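Local coordinates for protein esterase A (Caulobacter crescentus, PDB 5GKV) that probably hydrolyses ester bonds as a serine hydrolase related to beta-lactamases and penicillin-binding proteins, at residues A[74-88]-A[262-276]. Residues are numbered along the deposited sequence; the frame is centred on the assembly and turned at random. Where two conformers were deposited one is given.
Sequences TLTALFSTTKAVAAL and PSANGHATAPALARL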
loop_
_atom_site.group_PDB
_atom_site.type_symbol
_atom_site.label_atom_id
_atom_site.label_comp_id
_atom_site.label_asym_id
_atom_site.label_seq_id
_atom_site.Cartn_x
_atom_site.Cartn_y
_atom_site.Cartn_z
ATOM N N THR A 74 -18.849 1.096 1.196
ATOM C CA THR A 74 -18.211 1.769 0.072
ATOM C C THR A 74 -16.750 1.327 -0.039
ATOM O O THR A 74 -15.968 1.547 0.892
ATOM C CB THR A 74 -18.283 3.284 0.252
ATOM O OG1 THR A 74 -19.632 3.739 0.158
ATOM C CG2 THR A 74 -17.427 3.982 -0.797
ATOM N N LEU A 75 -16.375 0.731 -1.174
ATOM C CA LEU A 75 -14.985 0.376 -1.471
ATOM C C LEU A 75 -14.293 1.507 -2.220
ATOM O O LEU A 75 -14.934 2.254 -2.967
ATOM C CB LEU A 75 -14.909 -0.894 -2.331
ATOM C CG LEU A 75 -15.425 -2.175 -1.688
ATOM C CD1 LEU A 75 -15.503 -3.290 -2.733
ATOM C CD2 LEU A 75 -14.475 -2.543 -0.549
ATOM N N THR A 76 -12.972 1.626 -2.024
ATOM C CA THR A 76 -12.181 2.631 -2.735
ATOM C C THR A 76 -10.883 2.005 -3.215
ATOM O O THR A 76 -10.277 1.191 -2.511
ATOM C CB THR A 76 -11.857 3.875 -1.855
ATOM O OG1 THR A 76 -13.068 4.396 -1.290
ATOM C CG2 THR A 76 -11.229 4.994 -2.681
ATOM N N ALA A 77 -10.450 2.396 -4.407
ATOM C CA ALA A 77 -9.107 2.042 -4.863
ATOM C C ALA A 77 -8.042 2.565 -3.898
ATOM O O ALA A 77 -8.053 3.732 -3.519
ATOM C CB ALA A 77 -8.874 2.607 -6.266
ATOM N N LEU A 78 -7.093 1.697 -3.530
ATOM C CA LEU A 78 -6.079 2.022 -2.533
ATOM C C LEU A 78 -4.773 2.521 -3.137
ATOM O O LEU A 78 -3.946 3.079 -2.409
ATOM C CB LEU A 78 -5.770 0.786 -1.666
ATOM C CG LEU A 78 -6.953 0.157 -0.931
ATOM C CD1 LEU A 78 -6.498 -1.126 -0.165
ATOM C CD2 LEU A 78 -7.640 1.177 0.017
ATOM N N PHE A 79 -4.573 2.326 -4.438
ATOM C CA PHE A 79 -3.313 2.601 -5.132
ATOM C C PHE A 79 -2.180 1.999 -4.302
ATOM O O PHE A 79 -2.314 0.849 -3.861
ATOM C CB PHE A 79 -3.217 4.096 -5.435
ATOM C CG PHE A 79 -4.289 4.549 -6.376
ATOM C CD1 PHE A 79 -4.188 4.262 -7.732
ATOM C CD2 PHE A 79 -5.428 5.180 -5.907
ATOM C CE1 PHE A 79 -5.199 4.629 -8.608
ATOM C CE2 PHE A 79 -6.436 5.554 -6.775
ATOM C CZ PHE A 79 -6.325 5.278 -8.122
ATOM N N SER A 80 -1.091 2.727 -4.046
ATOM C CA SER A 80 0.091 2.098 -3.469
ATOM C C SER A 80 -0.079 1.735 -2.002
ATOM O O SER A 80 0.793 1.062 -1.455
ATOM C CB SER A 80 1.322 2.993 -3.663
ATOM O OG SER A 80 1.038 4.361 -3.419
ATOM N N THR A 81 -1.183 2.131 -1.352
ATOM C CA THR A 81 -1.427 1.558 -0.032
ATOM C C THR A 81 -1.516 0.037 -0.132
ATOM O O THR A 81 -1.134 -0.681 0.801
ATOM C CB THR A 81 -2.693 2.167 0.597
ATOM O OG1 THR A 81 -2.478 3.570 0.769
ATOM C CG2 THR A 81 -2.976 1.539 1.981
ATOM N N THR A 82 -1.920 -0.475 -1.301
ATOM C CA THR A 82 -1.911 -1.920 -1.552
ATOM C C THR A 82 -0.549 -2.569 -1.288
ATOM O O THR A 82 -0.487 -3.739 -0.904
ATOM C CB THR A 82 -2.335 -2.178 -3.005
ATOM O OG1 THR A 82 -3.541 -1.443 -3.277
ATOM C CG2 THR A 82 -2.555 -3.661 -3.264
ATOM N N LYS A 83 0.552 -1.831 -1.476
ATOM C CA LYS A 83 1.880 -2.417 -1.297
ATOM C C LYS A 83 2.112 -2.939 0.117
ATOM O O LYS A 83 2.914 -3.865 0.310
ATOM C CB LYS A 83 2.964 -1.385 -1.650
ATOM C CG LYS A 83 2.934 -0.960 -3.118
ATOM C CD LYS A 83 4.222 -0.244 -3.510
ATOM C CE LYS A 83 4.290 -0.016 -5.020
ATOM N NZ LYS A 83 3.257 0.988 -5.470
ATOM N N ALA A 84 1.449 -2.356 1.124
ATOM C CA ALA A 84 1.567 -2.896 2.477
ATOM C C ALA A 84 0.971 -4.295 2.554
ATOM O O ALA A 84 1.476 -5.154 3.292
ATOM C CB ALA A 84 0.881 -1.967 3.491
ATOM N N VAL A 85 -0.106 -4.540 1.794
ATOM C CA VAL A 85 -0.708 -5.872 1.746
ATOM C C VAL A 85 0.222 -6.848 1.033
ATOM O O VAL A 85 0.431 -7.979 1.495
ATOM C CB VAL A 85 -2.098 -5.825 1.075
ATOM C CG1 VAL A 85 -2.730 -7.258 1.025
ATOM C CG2 VAL A 85 -3.028 -4.861 1.827
ATOM N N ALA A 86 0.807 -6.429 -0.094
ATOM C CA ALA A 86 1.770 -7.285 -0.774
ATOM C C ALA A 86 2.936 -7.618 0.146
ATOM O O ALA A 86 3.397 -8.767 0.194
ATOM C CB ALA A 86 2.263 -6.602 -2.052
ATOM N N ALA A 87 3.407 -6.626 0.909
ATOM C CA ALA A 87 4.535 -6.868 1.800
ATOM C C ALA A 87 4.177 -7.891 2.867
ATOM O O ALA A 87 4.971 -8.790 3.166
ATOM C CB ALA A 87 4.996 -5.562 2.435
ATOM N N LEU A 88 2.975 -7.776 3.437
ATOM C CA LEU A 88 2.526 -8.744 4.429
ATOM C C LEU A 88 2.472 -10.150 3.841
ATOM O O LEU A 88 2.900 -11.112 4.483
ATOM C CB LEU A 88 1.151 -8.323 4.972
ATOM C CG LEU A 88 0.499 -9.103 6.128
ATOM C CD1 LEU A 88 -0.643 -8.288 6.664
ATOM C CD2 LEU A 88 -0.065 -10.428 5.720
ATOM N N PRO A 262 -0.849 -5.846 -7.509
ATOM C CA PRO A 262 -0.582 -5.699 -6.065
ATOM C C PRO A 262 0.218 -4.451 -5.692
ATOM O O PRO A 262 0.439 -4.206 -4.498
ATOM C CB PRO A 262 0.194 -6.989 -5.728
ATOM C CG PRO A 262 -0.231 -7.977 -6.792
ATOM C CD PRO A 262 -0.343 -7.124 -8.037
ATOM N N SER A 263 0.666 -3.654 -6.656
ATOM C CA SER A 263 1.251 -2.362 -6.339
ATOM C C SER A 263 0.231 -1.228 -6.317
ATOM O O SER A 263 0.584 -0.126 -5.884
ATOM C CB SER A 263 2.354 -2.020 -7.350
ATOM O OG SER A 263 1.910 -2.256 -8.680
ATOM N N ALA A 264 -1.012 -1.452 -6.782
ATOM C CA ALA A 264 -1.866 -0.308 -7.104
ATOM C C ALA A 264 -3.385 -0.516 -7.132
ATOM O O ALA A 264 -4.111 0.478 -7.122
ATOM C CB ALA A 264 -1.468 0.264 -8.470
ATOM N N ASN A 265 -3.909 -1.739 -7.235
ATOM C CA ASN A 265 -5.346 -1.853 -7.501
ATOM C C ASN A 265 -6.099 -2.626 -6.424
ATOM O O ASN A 265 -7.190 -3.147 -6.687
ATOM C CB ASN A 265 -5.614 -2.459 -8.886
ATOM C CG ASN A 265 -5.560 -3.970 -8.893
ATOM O OD1 ASN A 265 -4.803 -4.587 -8.135
ATOM N ND2 ASN A 265 -6.366 -4.583 -9.762
ATOM N N GLY A 266 -5.569 -2.697 -5.211
ATOM C CA GLY A 266 -6.388 -3.154 -4.105
ATOM C C GLY A 266 -7.582 -2.238 -3.884
ATOM O O GLY A 266 -7.546 -1.039 -4.185
ATOM N N HIS A 267 -8.655 -2.821 -3.355
ATOM C CA HIS A 267 -9.858 -2.099 -2.952
ATOM C C HIS A 267 -10.240 -2.511 -1.538
ATOM O O HIS A 267 -10.274 -3.711 -1.229
ATOM C CB HIS A 267 -11.025 -2.393 -3.904
ATOM C CG HIS A 267 -10.883 -1.743 -5.244
ATOM N ND1 HIS A 267 -10.044 -2.239 -6.220
ATOM C CD2 HIS A 267 -11.457 -0.633 -5.766
ATOM C CE1 HIS A 267 -10.108 -1.459 -7.286
ATOM N NE2 HIS A 267 -10.960 -0.480 -7.040
ATOM N N ALA A 268 -10.575 -1.533 -0.692
ATOM C CA ALA A 268 -10.856 -1.863 0.702
ATOM C C ALA A 268 -11.645 -0.738 1.353
ATOM O O ALA A 268 -11.770 0.360 0.807
ATOM C CB ALA A 268 -9.575 -2.113 1.496
ATOM N N THR A 269 -12.130 -1.019 2.560
ATOM C CA THR A 269 -12.600 0.006 3.482
ATOM C C THR A 269 -11.505 0.306 4.499
ATOM O O THR A 269 -10.569 -0.483 4.698
ATOM C CB THR A 269 -13.854 -0.435 4.237
ATOM O OG1 THR A 269 -13.504 -1.513 5.117
ATOM C CG2 THR A 269 -14.968 -0.858 3.278
ATOM N N ALA A 270 -11.628 1.463 5.147
ATOM C CA ALA A 270 -10.632 1.839 6.150
ATOM C C ALA A 270 -10.573 0.849 7.310
ATOM O O ALA A 270 -9.460 0.426 7.681
ATOM C CB ALA A 270 -10.906 3.271 6.616
ATOM N N PRO A 271 -11.694 0.399 7.896
ATOM C CA PRO A 271 -11.573 -0.590 8.985
ATOM C C PRO A 271 -10.924 -1.898 8.562
ATOM O O PRO A 271 -10.241 -2.537 9.374
ATOM C CB PRO A 271 -13.029 -0.810 9.428
ATOM C CG PRO A 271 -13.772 0.374 8.947
ATOM C CD PRO A 271 -13.102 0.793 7.680
ATOM N N ALA A 272 -11.161 -2.354 7.332
ATOM C CA ALA A 272 -10.505 -3.579 6.884
ATOM C C ALA A 272 -8.989 -3.445 6.982
ATOM O O ALA A 272 -8.308 -4.345 7.503
ATOM C CB ALA A 272 -10.936 -3.920 5.457
ATOM N N LEU A 273 -8.442 -2.304 6.537
ATOM C CA LEU A 273 -6.996 -2.100 6.617
ATOM C C LEU A 273 -6.540 -1.921 8.057
ATOM O O LEU A 273 -5.472 -2.420 8.446
ATOM C CB LEU A 273 -6.577 -0.891 5.769
ATOM C CG LEU A 273 -6.760 -1.096 4.258
ATOM C CD1 LEU A 273 -6.655 0.248 3.545
ATOM C CD2 LEU A 273 -5.727 -2.089 3.719
ATOM N N ALA A 274 -7.325 -1.212 8.865
ATOM C CA ALA A 274 -6.932 -1.004 10.257
ATOM C C ALA A 274 -6.880 -2.326 11.009
ATOM O O ALA A 274 -5.994 -2.537 11.848
ATOM C CB ALA A 274 -7.893 -0.017 10.945
ATOM N N ARG A 275 -7.819 -3.235 10.717
ATOM C CA ARG A 275 -7.806 -4.544 11.357
ATOM C C ARG A 275 -6.613 -5.373 10.892
ATOM O O ARG A 275 -5.934 -6.000 11.712
ATOM C CB ARG A 275 -9.122 -5.275 11.078
ATOM C CG ARG A 275 -10.337 -4.601 11.704
ATOM C CD ARG A 275 -11.638 -5.331 11.375
ATOM N NE ARG A 275 -11.569 -6.724 11.782
ATOM C CZ ARG A 275 -12.234 -7.716 11.189
ATOM N NH1 ARG A 275 -13.027 -7.466 10.150
ATOM N NH2 ARG A 275 -12.095 -8.965 11.627
ATOM N N LEU A 276 -6.329 -5.367 9.584
ATOM C CA LEU A 276 -5.210 -6.151 9.069
ATOM C C LEU A 276 -3.885 -5.650 9.632
ATOM O O LEU A 276 -3.078 -6.437 10.151
ATOM C CB LEU A 276 -5.203 -6.127 7.533
ATOM C CG LEU A 276 -4.085 -6.954 6.873
ATOM C CD1 LEU A 276 -4.235 -8.429 7.210
ATOM C CD2 LEU A 276 -4.087 -6.759 5.376
HETATM O O HOH W 1 -13.398 2.582 1.017
#
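K83 NZ is gripped by S263 O at 2.9 Å, with P171 O and the hydroxyl of Y169 as further partners. S263 O receives it on a lone pair, in the carbonyl plane. The K83 chain runs extended and bends only at its last torsion (chi4 68°), which turns NZ to this carbonyl while CE rests on S263 CB. S80-T81-T82-K83 matches the S-x-x-K motif of the family, in which the serine is the nucleophile, so S263 probably helps position the motif lysine. One residue before K83, T82 OG1 donates to F79 O at 2.7 Å, in the carbonyl plane, and weakly accepts from G266 N. F79 O accepts from both T82 N and T82 OG1, which ties the turn 79-82 together. L78 N donates to G266 O at 2.8 Å. A268 N donates to T76 O, and T76 N returns a weak bond to A268 O. A water donates to T74 O and A268 O and accepts from T76 OG1. The H267 ring lies with one face over A77 CA, a CH-pi contact at 4.0 Å from the ring centroid. L78 and L273 meet tip to tip, CD2 to CD1 at 3.8 Å, as do L88 and L276 through their CD1 atoms at 3.6 Å. V85 and L88 join helix 82-88 to L273 and L276 of helix 270-276; the two short helix segments are inclined at 34°. Strand 206-208 pairs with 266-268 and packs on V85 and L276, while strand 356-362 backs L273.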